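PDB 5ZHH: inositol-1-monophosphatase from Nostoc sp., which probably hydrolyses inositol monophosphates to free inositol and inorganic phosphate. Local coordinates for residues Gln5-Ile10 with Ile106-Asn111; Gly19-Gly24 with Asp47-Ala52; Glu126-Ala131 with Val198-Val203; Leu246-Asn249 with Asn255-Arg258. All blocks are in the same frame, centred on the assembly; numbering follows the deposited sequence.

How the contacts relate
Starting from the N terminus, helix 3-25 enters contact 1 near its beginning and contact 2 near its end. Contact 2 closes the short loop back from helix 44-61, nested inside the much longer loop that contact 1 closes when strand 103-110 comes under the helix. Contacts 3 and 4 follow in series. Contact 3 joins strand 126-131 of the larger sheet to the turn that follows helix 191-199, while contact 4 folds helix 253-261 back on strand 245-248 of the smaller sheet. L8 packs against R129 and G130, linking contacts 1 and 3, and V198 touches A247, T248 and N249, linking 3 and 4. The contacts thus run through the layers from one flank to the other.

Contact 1: residues Gln5-Ile10 with Ile106-Asn111; sequences QTFLDI and IGLLIN
The phenyl ring of F7 meets the aliphatic tips of L108 and I110 obliquely, and three further rings surround it: F62 packs edge-to-face, and H65 and Y82 meet it at steep angles. This is helix-on-sheet packing in the layered alpha-beta sandwich of the inositol monophosphatase family, with helix 3-25 lying over strand 103-110 of the large mixed sheet. F7 CG stands beside its own backbone N and anti to the carbonyl carbon (chi1 -62°), a setting that carries the ring off the helix to the strand side. There L108 does most of the touching with one methyl: CD2 sits 3.6 Å from F7 CD2. The same methyl is 3.8 Å from F7 CG, so it bears on the end of the ring that is joined to CB. I110 adds a looser touch, its CD1 coming 4.4 Å from F7 CE2. Everything that crosses here is apolar, and F7 and L108 are both buried. The neighbouring strands complete the setting: V116 packs on F7, W84 on L108 and Y82 on I110. T6 and D9, turned to other sides of the helix, meet the second subunit. D9 OD2 makes a salt bridge with R60 of the second subunit and a hydrogen bond to H61 of that subunit, and T6 OG1 bonds to the same R60. The other carboxylate oxygen is held from within the helix: Q5 NE2 donates to D9 OD1 at 3.1 Å, nearly straight at 163°, arriving 38° above the carboxylate plane.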
loop_
_atom_site.group_PDB
_atom_site.type_symbol
_atom_site.label_atom_id
_atom_site.label_comp_id
_atom_site.label_asym_id
_atom_site.label_seq_id
_atom_site.Cartn_x
_atom_site.Cartn_y
_atom_site.Cartn_z
ATOM N N GLN A 5 -10.509 20.021 -17.499
ATOM C CA GLN A 5 -10.773 18.774 -16.789
ATOM C C GLN A 5 -10.696 17.577 -17.729
ATOM O O GLN A 5 -10.203 16.510 -17.350
ATOM C CB GLN A 5 -12.144 18.841 -16.117
ATOM C CG GLN A 5 -12.472 17.639 -15.254
ATOM C CD GLN A 5 -11.671 17.628 -13.968
ATOM O OE1 GLN A 5 -11.740 18.571 -13.179
ATOM N NE2 GLN A 5 -10.911 16.560 -13.747
ATOM N N THR A 6 -11.175 17.737 -18.964
ATOM C CA THR A 6 -11.058 16.663 -19.947
ATOM C C THR A 6 -9.595 16.350 -20.242
ATOM O O THR A 6 -9.203 15.177 -20.298
ATOM C CB THR A 6 -11.800 17.055 -21.226
ATOM O OG1 THR A 6 -13.201 17.124 -20.952
ATOM C CG2 THR A 6 -11.558 16.039 -22.340
ATOM N N PHE A 7 -8.767 17.390 -20.408
ATOM C CA PHE A 7 -7.338 17.174 -20.602
ATOM C C PHE A 7 -6.723 16.485 -19.397
ATOM O O PHE A 7 -5.920 15.556 -19.543
ATOM C CB PHE A 7 -6.630 18.509 -20.845
ATOM C CG PHE A 7 -7.084 19.220 -22.078
ATOM C CD1 PHE A 7 -7.492 18.509 -23.187
ATOM C CD2 PHE A 7 -7.105 20.603 -22.125
ATOM C CE1 PHE A 7 -7.913 19.167 -24.333
ATOM C CE2 PHE A 7 -7.522 21.267 -23.268
ATOM C CZ PHE A 7 -7.929 20.548 -24.371
ATOM N N LEU A 8 -7.104 16.924 -18.196
ATOM C CA LEU A 8 -6.544 16.367 -16.970
ATOM C C LEU A 8 -6.945 14.908 -16.779
ATOM O O LEU A 8 -6.141 14.094 -16.301
ATOM C CB LEU A 8 -6.991 17.221 -15.781
ATOM C CG LEU A 8 -6.551 16.749 -14.399
ATOM C CD1 LEU A 8 -5.031 16.753 -14.318
ATOM C CD2 LEU A 8 -7.163 17.615 -13.307
ATOM N N ASP A 9 -8.189 14.563 -17.125
ATOM C CA ASP A 9 -8.633 13.175 -17.030
ATOM C C ASP A 9 -7.756 12.261 -17.876
ATOM O O ASP A 9 -7.379 11.169 -17.442
ATOM C CB ASP A 9 -10.095 13.042 -17.473
ATOM C CG ASP A 9 -11.074 13.652 -16.492
ATOM O OD1 ASP A 9 -10.692 13.921 -15.333
ATOM O OD2 ASP A 9 -12.242 13.853 -16.889
ATOM N N ILE A 10 -7.460 12.676 -19.111
ATOM C CA ILE A 10 -6.709 11.817 -20.020
ATOM C C ILE A 10 -5.242 11.752 -19.613
ATOM O O ILE A 10 -4.610 10.688 -19.673
ATOM C CB ILE A 10 -6.868 12.305 -21.470
ATOM C CG1 ILE A 10 -8.323 12.175 -21.910
ATOM C CG2 ILE A 10 -5.965 11.508 -22.399
ATOM C CD1 ILE A 10 -8.906 10.828 -21.629
ATOM N N ILE A 106 3.607 14.471 -17.254
ATOM C CA ILE A 106 2.780 14.768 -18.423
ATOM C C ILE A 106 2.200 16.163 -18.244
ATOM O O ILE A 106 1.309 16.366 -17.410
ATOM C CB ILE A 106 1.659 13.737 -18.606
ATOM C CG1 ILE A 106 2.254 12.338 -18.784
ATOM C CG2 ILE A 106 0.782 14.113 -19.790
ATOM C CD1 ILE A 106 1.215 11.244 -18.903
ATOM N N GLY A 107 2.687 17.122 -19.022
ATOM C CA GLY A 107 2.223 18.492 -18.933
ATOM C C GLY A 107 1.684 18.965 -20.267
ATOM O O GLY A 107 2.126 18.518 -21.328
ATOM N N LEU A 108 0.713 19.869 -20.209
ATOM C CA LEU A 108 0.130 20.445 -21.411
ATOM C C LEU A 108 0.390 21.940 -21.405
ATOM O O LEU A 108 0.027 22.632 -20.446
ATOM C CB LEU A 108 -1.372 20.158 -21.506
ATOM C CG LEU A 108 -2.071 20.902 -22.654
ATOM C CD1 LEU A 108 -1.502 20.463 -24.000
ATOM C CD2 LEU A 108 -3.587 20.681 -22.621
ATOM N N LEU A 109 1.016 22.425 -22.478
ATOM C CA LEU A 109 1.183 23.847 -22.741
ATOM C C LEU A 109 0.060 24.312 -23.661
ATOM O O LEU A 109 -0.164 23.722 -24.726
ATOM C CB LEU A 109 2.540 24.136 -23.396
ATOM C CG LEU A 109 3.827 23.788 -22.646
ATOM C CD1 LEU A 109 4.980 23.627 -23.629
ATOM C CD2 LEU A 109 4.162 24.868 -21.617
ATOM N N ILE A 110 -0.656 25.347 -23.242
ATOM C CA ILE A 110 -1.664 25.991 -24.073
ATOM C C ILE A 110 -1.125 27.367 -24.443
ATOM O O ILE A 110 -0.928 28.226 -23.570
ATOM C CB ILE A 110 -3.025 26.070 -23.374
ATOM C CG1 ILE A 110 -3.496 24.655 -23.028
ATOM C CG2 ILE A 110 -4.037 26.788 -24.261
ATOM C CD1 ILE A 110 -4.826 24.590 -22.304
ATOM N N ASN A 111 -0.850 27.558 -25.735
ATOM C CA ASN A 111 -0.192 28.763 -26.229
ATOM C C ASN A 111 1.110 29.007 -25.468
ATOM O O ASN A 111 1.445 30.136 -25.104
ATOM C CB ASN A 111 -1.129 29.970 -26.144
ATOM C CG ASN A 111 -2.369 29.810 -27.016
ATOM O OD1 ASN A 111 -2.289 29.352 -28.158
ATOM N ND2 ASN A 111 -3.527 30.151 -26.464
#

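Contact 2: residues Gly19-Gly24 with Asp47-Ala52; sequences GAVLQG and DKASEA
Helices 3-25 and 44-61 run side by side as an antiparallel pair over the large sheet, and V21 and L22 of the first meet A49 and S50 of the second. The axes of the two short segments approach to 8.7 Å at 160° between their directions, and the backbones are nearest where V21 CA and S50 CA are 6.0 Å apart. The small side chains of A49 and S50 are consistent with this closeness. V21 points toward its neighbour and has CG1 anti to the backbone N (chi1 167°), so that one methyl makes both of its contacts: CG1 lies 3.7 Å from A49 CB and 4.1 Å from S50 N. A49 needs only its single methyl, which is also packed by Y25. L22 leaves its helix at a different angle, but the end of its side chain bends in, and CD2 reaches S50 CB at 3.7 Å. L22 CG follows at 4.1 Å from S50 CB, so the serine methylene is treated as an apolar surface. The hydroxyl has other business: S50 OG hydrogen-bonds to the carbonyl oxygen of P88 on strand 82-90 beneath, which ties the buried polar atom to the sheet. V104 of strand 103-110 packs against both L22 and S50, and L89 adds to the floor under L22. Y95 OH bonds to the carbonyl oxygen of L22. With apolar contacts between helices and a sheet below, the pair forms an outer helical layer of the alpha-beta-alpha-beta-alpha sandwich known from inositol monophosphatases.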
loop_
_atom_site.group_PDB
_atom_site.type_symbol
_atom_site.label_atom_id
_atom_site.label_comp_id
_atom_site.label_asym_id
_atom_site.label_seq_id
_atom_site.Cartn_x
_atom_site.Cartn_y
_atom_site.Cartn_z
ATOM N N GLY A 19 2.914 4.500 -15.625
ATOM C CA GLY A 19 3.512 4.134 -14.349
ATOM C C GLY A 19 3.484 2.638 -14.094
ATOM O O GLY A 19 4.434 2.073 -13.545
ATOM N N ALA A 20 2.397 1.975 -14.497
ATOM C CA ALA A 20 2.307 0.529 -14.332
ATOM C C ALA A 20 3.357 -0.188 -15.172
ATOM O O ALA A 20 3.919 -1.205 -14.747
ATOM C CB ALA A 20 0.898 0.055 -14.692
ATOM N N VAL A 21 3.633 0.321 -16.374
ATOM C CA VAL A 21 4.697 -0.249 -17.195
ATOM C C VAL A 21 6.050 -0.099 -16.504
ATOM O O VAL A 21 6.846 -1.046 -16.459
ATOM C CB VAL A 21 4.691 0.394 -18.593
ATOM C CG1 VAL A 21 5.961 0.048 -19.338
ATOM C CG2 VAL A 21 3.464 -0.088 -19.376
ATOM N N LEU A 22 6.334 1.087 -15.956
ATOM C CA LEU A 22 7.600 1.288 -15.256
ATOM C C LEU A 22 7.719 0.363 -14.049
ATOM O O LEU A 22 8.804 -0.161 -13.766
ATOM C CB LEU A 22 7.748 2.750 -14.820
ATOM C CG LEU A 22 7.903 3.822 -15.904
ATOM C CD1 LEU A 22 8.101 5.191 -15.272
ATOM C CD2 LEU A 22 9.071 3.491 -16.815
ATOM N N GLN A 23 6.620 0.162 -13.315
ATOM C CA GLN A 23 6.654 -0.760 -12.180
ATOM C C GLN A 23 6.887 -2.199 -12.623
ATOM O O GLN A 23 7.460 -2.992 -11.870
ATOM C CB GLN A 23 5.391 -0.641 -11.327
ATOM C CG GLN A 23 5.475 0.547 -10.390
ATOM C CD GLN A 23 6.712 0.482 -9.484
ATOM O OE1 GLN A 23 7.613 1.320 -9.585
ATOM N NE2 GLN A 23 6.760 -0.514 -8.604
ATOM N N GLY A 24 6.356 -2.589 -13.783
ATOM C CA GLY A 24 6.632 -3.923 -14.287
ATOM C C GLY A 24 8.106 -4.157 -14.564
ATOM O O GLY A 24 8.652 -5.211 -14.231
ATOM N N ASP A 47 11.986 2.958 -20.312
ATOM C CA ASP A 47 11.761 4.339 -20.721
ATOM C C ASP A 47 11.023 4.415 -22.055
ATOM O O ASP A 47 10.115 5.238 -22.235
ATOM C CB ASP A 47 13.112 5.051 -20.795
ATOM C CG ASP A 47 13.042 6.372 -21.522
ATOM O OD1 ASP A 47 13.107 6.363 -22.784
ATOM O OD2 ASP A 47 12.896 7.418 -20.846
ATOM N N LYS A 48 11.412 3.576 -23.010
ATOM C CA LYS A 48 10.759 3.577 -24.310
ATOM C C LYS A 48 9.355 2.979 -24.227
ATOM O O LYS A 48 8.433 3.465 -24.887
ATOM C CB LYS A 48 11.630 2.824 -25.314
ATOM C CG LYS A 48 11.011 2.666 -26.683
ATOM C CD LYS A 48 12.055 2.310 -27.728
ATOM C CE LYS A 48 11.868 3.153 -28.980
ATOM N NZ LYS A 48 11.940 4.612 -28.660
ATOM N N ALA A 49 9.170 1.941 -23.410
ATOM C CA ALA A 49 7.849 1.336 -23.274
ATOM C C ALA A 49 6.871 2.301 -22.617
ATOM O O ALA A 49 5.686 2.339 -22.971
ATOM C CB ALA A 49 7.943 0.037 -22.476
ATOM N N SER A 50 7.349 3.086 -21.651
ATOM C CA SER A 50 6.495 4.081 -21.014
ATOM C C SER A 50 6.058 5.143 -22.014
ATOM O O SER A 50 4.877 5.501 -22.075
ATOM C CB SER A 50 7.234 4.721 -19.838
ATOM O OG SER A 50 6.517 5.829 -19.315
ATOM N N GLU A 51 6.995 5.628 -22.831
ATOM C CA GLU A 51 6.677 6.662 -23.814
ATOM C C GLU A 51 5.639 6.178 -24.823
ATOM O O GLU A 51 4.719 6.923 -25.178
ATOM C CB GLU A 51 7.951 7.106 -24.536
ATOM C CG GLU A 51 7.720 8.183 -25.587
ATOM C CD GLU A 51 9.013 8.731 -26.169
ATOM O OE1 GLU A 51 9.412 8.279 -27.262
ATOM O OE2 GLU A 51 9.629 9.614 -25.541
ATOM N N ALA A 52 5.781 4.941 -25.308
ATOM C CA ALA A 52 4.816 4.410 -26.269
ATOM C C ALA A 52 3.408 4.389 -25.686
ATOM O O ALA A 52 2.437 4.720 -26.376
ATOM C CB ALA A 52 5.230 3.007 -26.718
#

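Contact 3: residues Glu126-Ala131 with Val198-Val203; sequences ELFRGA and VACGRV
Strand 126-131 faces the C-terminal end of helix 191-199, with F128 CA 8.9 Å from A199 CA; the chain departs from helical angles at C200 and turns through G201, which has a positive phi. In the layered sandwich of the inositol monophosphatase family, this joins the large sheet to the helices between the two sheets. E126, F128, C200 and R202 all point into the junction. E126 and R202 approach from opposite directions and form an end-on, two-bond salt bridge, one nitrogen to each oxygen. R202 NH1 donates to E126 OE1 at 2.7 Å along an almost straight line (174°), and R202 NH2 donates to the syn lone pair of E126 OE2 at 3.0 Å. The carboxylate lies at the edge of the guanidinium, but the two planes are 31° apart, and OE1 is met somewhat out of its own plane. Two bonds fix the rotation of both groups, and the two buried charges probably offset each other. Were E126 replaced by an alanine, the buried R202 guanidinium would be likely to lose its two-bond partner and be freer to turn. R138 packs on both residues of the bridge, and F123 of the third subunit packs on E126. F128 lies beside the bridge: its CZ comes 4.3 Å from R202 NH2, which sits near the plane of the ring. C200 makes a sulfur-aromatic contact at the edge of the same ring; with SG placed between its backbone N and carbonyl carbon (chi1 62°), C200 SG lies 3.9 Å from F128 CE2.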
loop_
_atom_site.group_PDB
_atom_site.type_symbol
_atom_site.label_atom_id
_atom_site.label_comp_id
_atom_site.label_asym_id
_atom_site.label_seq_id
_atom_site.Cartn_x
_atom_site.Cartn_y
_atom_site.Cartn_z
ATOM N N GLU A 126 2.266 7.803 -5.711
ATOM C CA GLU A 126 1.845 9.169 -5.429
ATOM C C GLU A 126 1.500 9.861 -6.738
ATOM O O GLU A 126 2.363 10.022 -7.606
ATOM C CB GLU A 126 2.930 9.936 -4.665
ATOM C CG GLU A 126 3.095 9.433 -3.245
ATOM C CD GLU A 126 3.930 10.357 -2.391
ATOM O OE1 GLU A 126 3.668 10.425 -1.172
ATOM O OE2 GLU A 126 4.820 11.033 -2.943
ATOM N N LEU A 127 0.237 10.263 -6.868
ATOM C CA LEU A 127 -0.318 10.832 -8.088
ATOM C C LEU A 127 -0.596 12.311 -7.842
ATOM O O LEU A 127 -1.510 12.656 -7.091
ATOM C CB LEU A 127 -1.591 10.079 -8.478
ATOM C CG LEU A 127 -2.376 10.607 -9.672
ATOM C CD1 LEU A 127 -1.520 10.500 -10.920
ATOM C CD2 LEU A 127 -3.695 9.818 -9.835
ATOM N N PHE A 128 0.202 13.184 -8.455
ATOM C CA PHE A 128 0.022 14.625 -8.332
ATOM C C PHE A 128 -0.715 15.139 -9.560
ATOM O O PHE A 128 -0.341 14.819 -10.693
ATOM C CB PHE A 128 1.368 15.341 -8.179
ATOM C CG PHE A 128 2.144 14.929 -6.946
ATOM C CD1 PHE A 128 2.997 13.829 -6.979
ATOM C CD2 PHE A 128 2.023 15.643 -5.766
ATOM C CE1 PHE A 128 3.706 13.436 -5.844
ATOM C CE2 PHE A 128 2.746 15.273 -4.631
ATOM C CZ PHE A 128 3.578 14.163 -4.671
ATOM N N ARG A 129 -1.753 15.937 -9.341
ATOM C CA ARG A 129 -2.593 16.402 -10.436
ATOM C C ARG A 129 -2.946 17.865 -10.229
ATOM O O ARG A 129 -3.282 18.280 -9.116
ATOM C CB ARG A 129 -3.874 15.557 -10.552
ATOM C CG ARG A 129 -3.627 14.142 -11.067
ATOM C CD ARG A 129 -4.788 13.213 -10.740
ATOM N NE ARG A 129 -6.062 13.616 -11.331
ATOM C CZ ARG A 129 -7.041 14.197 -10.642
ATOM N NH1 ARG A 129 -6.869 14.453 -9.353
ATOM N NH2 ARG A 129 -8.188 14.519 -11.232
ATOM N N GLY A 130 -2.865 18.639 -11.305
ATOM C CA GLY A 130 -3.229 20.040 -11.250
ATOM C C GLY A 130 -3.616 20.550 -12.615
ATOM O O GLY A 130 -3.115 20.077 -13.639
ATOM N N ALA A 131 -4.521 21.523 -12.628
ATOM C CA ALA A 131 -4.909 22.198 -13.857
ATOM C C ALA A 131 -5.391 23.595 -13.503
ATOM O O ALA A 131 -5.940 23.816 -12.421
ATOM C CB ALA A 131 -5.998 21.424 -14.614
ATOM N N VAL A 198 7.539 20.751 -3.686
ATOM C CA VAL A 198 7.179 22.125 -3.339
ATOM C C VAL A 198 5.661 22.267 -3.303
ATOM O O VAL A 198 5.100 22.919 -2.413
ATOM C CB VAL A 198 7.814 23.136 -4.313
ATOM C CG1 VAL A 198 7.593 24.570 -3.805
ATOM C CG2 VAL A 198 9.304 22.882 -4.473
ATOM N N ALA A 199 4.975 21.647 -4.263
ATOM C CA ALA A 199 3.528 21.818 -4.377
ATOM C C ALA A 199 2.788 21.332 -3.134
ATOM O O ALA A 199 1.788 21.934 -2.729
ATOM C CB ALA A 199 3.013 21.095 -5.619
ATOM N N CYS A 200 3.255 20.256 -2.505
ATOM C CA CYS A 200 2.565 19.735 -1.332
ATOM C C CYS A 200 3.234 20.130 -0.020
ATOM O O CYS A 200 2.827 19.641 1.038
ATOM C CB CYS A 200 2.421 18.213 -1.420
ATOM S SG CYS A 200 3.953 17.278 -1.460
ATOM N N GLY A 201 4.234 21.009 -0.059
ATOM C CA GLY A 201 4.812 21.578 1.141
ATOM C C GLY A 201 5.922 20.779 1.793
ATOM O O GLY A 201 6.383 21.165 2.876
ATOM N N ARG A 202 6.402 19.713 1.151
ATOM C CA ARG A 202 7.479 18.918 1.734
ATOM C C ARG A 202 8.815 19.649 1.689
ATOM O O ARG A 202 9.708 19.360 2.493
ATOM C CB ARG A 202 7.593 17.584 1.005
ATOM C CG ARG A 202 6.437 16.623 1.319
ATOM C CD ARG A 202 6.398 15.494 0.310
ATOM N NE ARG A 202 5.271 14.593 0.547
ATOM C CZ ARG A 202 5.046 13.482 -0.149
ATOM N NH1 ARG A 202 3.995 12.725 0.133
ATOM N NH2 ARG A 202 5.865 13.135 -1.129
ATOM N N VAL A 203 8.984 20.560 0.734
ATOM C CA VAL A 203 10.076 21.520 0.728
ATOM C C VAL A 203 9.467 22.889 0.479
ATOM O O VAL A 203 8.320 23.013 0.053
ATOM C CB VAL A 203 11.156 21.200 -0.328
ATOM C CG1 VAL A 203 11.860 19.899 0.003
ATOM C CG2 VAL A 203 10.541 21.112 -1.705
#

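Contact 4: residues Leu246-Asn249 with Asn255-Arg258; sequences LATN and NLSR
L246 and L256 each carry CG anti to the backbone N (chi1 169° and -176°), and from these settings their branches slide past each other in opposite directions. The contact is a strand-to-helix return in the inositol monophosphatase sandwich: strand 245-248 of the smaller sheet ends, the chain turns, and helix 253-261 packs back over the strand. L246 uses both of its methyls. CD1 lies 3.6 Å from L256 CD2 and 3.7 Å from L256 CG, while CD2 rests 3.8 Å from S257 CB, on the adjacent residue of the helix. L246 therefore sits astride two side chains, with L260 and H253 of the same helix also packing on it. With an alanine at L246, both branches would be gone, and the likely result is a gap between strand and helix, with L256 CD2 losing its nearest mate. The polar ends of the two hydroxyl residues are used elsewhere. S257 OG bonds to the carbonyl oxygen of Y233 and to S235 OG, and it is the CB methylene that meets L246. T248 OG1 pairs with H253 ND1 and with G250 N, bonds that span the turn into the helix. The methyl of T248 is turned to the contact: T248 CG2 stands 3.8 Å from L256 CD2, the same methyl that L246 touches.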
loop_
_atom_site.group_PDB
_atom_site.type_symbol
_atom_site.label_atom_id
_atom_site.label_comp_id
_atom_site.label_asym_id
_atom_site.label_seq_id
_atom_site.Cartn_x
_atom_site.Cartn_y
_atom_site.Cartn_z
ATOM N N LEU A 246 13.105 28.858 -10.862
ATOM C CA LEU A 246 13.029 29.118 -9.427
ATOM C C LEU A 246 11.582 28.902 -9.006
ATOM O O LEU A 246 10.688 29.592 -9.503
ATOM C CB LEU A 246 13.473 30.543 -9.090
ATOM C CG LEU A 246 13.192 31.026 -7.665
ATOM C CD1 LEU A 246 13.939 30.149 -6.665
ATOM C CD2 LEU A 246 13.600 32.491 -7.504
ATOM N N ALA A 247 11.350 27.948 -8.106
ATOM C CA ALA A 247 9.994 27.498 -7.793
ATOM C C ALA A 247 9.844 27.341 -6.287
ATOM O O ALA A 247 10.542 26.526 -5.677
ATOM C CB ALA A 247 9.692 26.175 -8.504
ATOM N N THR A 248 8.945 28.122 -5.680
ATOM C CA THR A 248 8.857 28.177 -4.224
ATOM C C THR A 248 7.407 28.217 -3.775
ATOM O O THR A 248 6.477 28.307 -4.586
ATOM C CB THR A 248 9.581 29.404 -3.651
ATOM O OG1 THR A 248 8.801 30.574 -3.918
ATOM C CG2 THR A 248 10.980 29.563 -4.251
ATOM N N ASN A 249 7.229 28.203 -2.450
ATOM C CA ASN A 249 5.921 28.392 -1.834
ATOM C C ASN A 249 5.395 29.813 -1.982
ATOM O O ASN A 249 4.265 30.067 -1.564
ATOM C CB ASN A 249 5.961 28.021 -0.342
ATOM C CG ASN A 249 6.891 28.919 0.484
ATOM O OD1 ASN A 249 7.417 29.924 0.001
ATOM N ND2 ASN A 249 7.086 28.549 1.752
ATOM N N ASN A 255 13.188 36.077 -0.966
ATOM C CA ASN A 255 14.402 35.825 -0.197
ATOM C C ASN A 255 15.327 34.875 -0.944
ATOM O O ASN A 255 16.540 35.094 -1.006
ATOM C CB ASN A 255 14.048 35.244 1.170
ATOM C CG ASN A 255 13.144 36.157 1.986
ATOM O OD1 ASN A 255 12.134 35.708 2.524
ATOM N ND2 ASN A 255 13.504 37.429 2.091
ATOM N N LEU A 256 14.769 33.811 -1.520
ATOM C CA LEU A 256 15.595 32.873 -2.272
ATOM C C LEU A 256 16.135 33.520 -3.542
ATOM O O LEU A 256 17.292 33.296 -3.916
ATOM C CB LEU A 256 14.786 31.613 -2.587
ATOM C CG LEU A 256 15.491 30.459 -3.303
ATOM C CD1 LEU A 256 16.845 30.166 -2.682
ATOM C CD2 LEU A 256 14.599 29.216 -3.250
ATOM N N SER A 257 15.318 34.333 -4.214
ATOM C CA SER A 257 15.802 35.027 -5.404
ATOM C C SER A 257 16.984 35.933 -5.061
ATOM O O SER A 257 17.993 35.947 -5.778
ATOM C CB SER A 257 14.658 35.824 -6.037
ATOM O OG SER A 257 15.108 36.571 -7.152
ATOM N N ARG A 258 16.889 36.672 -3.951
ATOM C CA ARG A 258 17.996 37.526 -3.522
ATOM C C ARG A 258 19.263 36.708 -3.285
ATOM O O ARG A 258 20.354 37.089 -3.726
ATOM C CB ARG A 258 17.618 38.301 -2.254
ATOM C CG ARG A 258 18.820 39.077 -1.680
ATOM C CD ARG A 258 18.489 39.889 -0.432
ATOM N NE ARG A 258 18.386 39.095 0.790
ATOM C CZ ARG A 258 19.414 38.814 1.587
ATOM N NH1 ARG A 258 20.636 39.235 1.283
ATOM N NH2 ARG A 258 19.215 38.086 2.685
#